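PDB 2HX1: predicted sugar phosphatases of the HAD superfamily from Cytophaga hutchinsonii, which probably hydrolyses phosphate esters of sugars or related small molecules, using a bound magnesium ion. Local coordinates for residues A[22-27]-A[229-234]. Residues are numbered along the deposited sequence; the frame is centred on the assembly and turned at random.
Sequences FGVLKT and LMVGDT. With MG (magnesium ion), chain E.
F22 and D233 meet through a magnesium ion. The backbone carbonyl oxygen F22 O binds the metal at 2.0 Å, and one carboxylate oxygen of D233, OD1, binds it at 2.1 Å. F22 O and D233 OD1 lie 3.0 Å apart, both bound to the same cation; D20 is the third protein ligand. D233 binds through one oxygen: its OD2 stays 3.3 Å from the metal, accepts a hydrogen bond from metal-bound water 1 and is also held by the backbone NH of N256. That pair of bonds fixes the rotation of the carboxylate. With chi1 at 64°, CG of D233 sits between its own N and carbonyl carbon, which turns the group toward the metal and the turn at G23. There D233 OD2 comes within 3.6 Å of G23 CA, leaving little room for a side chain, and the positive phi of G23 suits glycine as well.

On the V24 side of the metal the packing is close. V24 spreads its two methyls: CG2 packs against D233 OD1 and G232 CA, while CG1 meets V231 CG1 at 3.8 Å. Strand 248-252 adds V252 to both valines. On the other side of the ion the contact is loose and wet. Three waters complete the coordination, water 2 also pairing with T234 OG1, and the exposed F22 ring leads away from D233, with K26 CE over one face near the rim.

The D20-G23 loop after strand 16-19 is consistent with HAD motif I, and the G232-D233 turn ending neighbouring strand 228-232 with motif IV, the acidic loop completing the magnesium site.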
loop_
_atom_site.group_PDB
_atom_site.type_symbol
_atom_site.label_atom_id
_atom_site.label_comp_id
_atom_site.label_asym_id
_atom_site.label_seq_id
_atom_site.Cartn_x
_atom_site.Cartn_y
_atom_site.Cartn_z
ATOM N N PHE A 22 20.668 18.300 -0.436
ATOM C CA PHE A 22 20.527 17.798 -1.800
ATOM C C PHE A 22 19.262 18.333 -2.479
ATOM O O PHE A 22 18.157 18.298 -1.904
ATOM C CB PHE A 22 20.600 16.264 -1.857
ATOM C CG PHE A 22 22.007 15.719 -1.875
ATOM C CD1 PHE A 22 22.755 15.718 -3.044
ATOM C CD2 PHE A 22 22.588 15.189 -0.717
ATOM C CE1 PHE A 22 24.072 15.211 -3.059
ATOM C CE2 PHE A 22 23.897 14.676 -0.731
ATOM C CZ PHE A 22 24.630 14.682 -1.904
ATOM N N GLY A 23 19.456 18.857 -3.685
ATOM C CA GLY A 23 18.413 19.498 -4.476
ATOM C C GLY A 23 18.248 20.974 -4.234
ATOM O O GLY A 23 17.421 21.627 -4.898
ATOM N N VAL A 24 19.016 21.486 -3.282
ATOM C CA VAL A 24 18.919 22.859 -2.797
ATOM C C VAL A 24 20.294 23.552 -2.822
ATOM O O VAL A 24 20.443 24.630 -3.395
ATOM C CB VAL A 24 18.362 22.870 -1.361
ATOM C CG1 VAL A 24 18.244 24.294 -0.811
ATOM C CG2 VAL A 24 16.985 22.132 -1.307
ATOM N N LEU A 25 21.281 22.948 -2.180
ATOM C CA LEU A 25 22.638 23.503 -2.117
ATOM C C LEU A 25 23.567 22.814 -3.104
ATOM O O LEU A 25 24.542 23.408 -3.564
ATOM C CB LEU A 25 23.244 23.337 -0.726
ATOM C CG LEU A 25 22.561 24.009 0.462
ATOM C CD1 LEU A 25 23.360 23.703 1.730
ATOM C CD2 LEU A 25 22.394 25.502 0.244
ATOM N N LYS A 26 23.273 21.555 -3.399
ATOM C CA LYS A 26 24.125 20.743 -4.257
ATOM C C LYS A 26 23.304 19.648 -4.920
ATOM O O LYS A 26 22.175 19.373 -4.499
ATOM C CB LYS A 26 25.292 20.163 -3.451
ATOM C CG LYS A 26 24.888 19.234 -2.319
ATOM C CD LYS A 26 26.130 18.731 -1.584
ATOM C CE LYS A 26 25.790 17.751 -0.484
ATOM N NZ LYS A 26 26.994 17.035 0.028
ATOM N N THR A 27 23.881 19.054 -5.967
ATOM C CA THR A 27 23.231 18.032 -6.797
ATOM C C THR A 27 24.261 16.963 -7.142
ATOM O O THR A 27 25.342 16.933 -6.543
ATOM C CB THR A 27 22.690 18.598 -8.105
ATOM O OG1 THR A 27 23.761 19.221 -8.847
ATOM C CG2 THR A 27 21.595 19.598 -7.830
ATOM N N LEU A 229 12.857 29.955 8.424
ATOM C CA LEU A 229 12.482 29.475 7.068
ATOM C C LEU A 229 13.148 28.122 6.733
ATOM O O LEU A 229 14.376 28.015 6.729
ATOM C CB LEU A 229 12.853 30.540 6.032
ATOM C CG LEU A 229 12.430 30.268 4.597
ATOM C CD1 LEU A 229 10.924 30.149 4.500
ATOM C CD2 LEU A 229 12.998 31.306 3.622
HETATM N N MSE A 230 12.331 27.092 6.497
HETATM C CA MSE A 230 12.830 25.793 6.030
HETATM C C MSE A 230 12.832 25.816 4.517
HETATM O O MSE A 230 11.791 26.014 3.904
HETATM C CB MSE A 230 11.969 24.614 6.513
HETATM C CG MSE A 230 12.307 23.265 5.811
HETATM SE SE MSE A 230 13.968 22.534 6.508
HETATM C CE MSE A 230 14.886 21.695 5.021
ATOM N N VAL A 231 13.993 25.571 3.920
ATOM C CA VAL A 231 14.172 25.629 2.457
ATOM C C VAL A 231 14.420 24.230 1.913
ATOM O O VAL A 231 15.391 23.560 2.289
ATOM C CB VAL A 231 15.355 26.599 2.107
ATOM C CG1 VAL A 231 15.588 26.659 0.608
ATOM C CG2 VAL A 231 15.074 28.012 2.698
ATOM N N GLY A 232 13.542 23.754 1.044
ATOM C CA GLY A 232 13.703 22.400 0.505
ATOM C C GLY A 232 13.133 22.173 -0.879
ATOM O O GLY A 232 12.367 22.999 -1.389
ATOM N N ASP A 233 13.510 21.042 -1.471
ATOM C CA ASP A 233 13.033 20.665 -2.811
ATOM C C ASP A 233 11.990 19.562 -2.813
ATOM O O ASP A 233 11.435 19.247 -3.868
ATOM C CB ASP A 233 14.199 20.266 -3.717
ATOM C CG ASP A 233 14.917 19.028 -3.217
ATOM O OD1 ASP A 233 15.255 19.004 -2.011
ATOM O OD2 ASP A 233 15.120 18.074 -4.014
ATOM N N THR A 234 11.696 18.994 -1.646
ATOM C CA THR A 234 10.815 17.829 -1.522
ATOM C C THR A 234 9.649 18.108 -0.593
ATOM O O THR A 234 9.860 18.480 0.567
ATOM C CB THR A 234 11.619 16.633 -1.003
ATOM O OG1 THR A 234 12.745 16.439 -1.863
ATOM C CG2 THR A 234 10.760 15.332 -0.965
HETATM MG MG MG E . 16.475 17.627 -1.028
HETATM O O HOH W 1 16.399 16.223 -2.446
HETATM O O HOH W 2 14.754 17.012 0.105
HETATM O O HOH W 3 17.643 16.426 0.156
#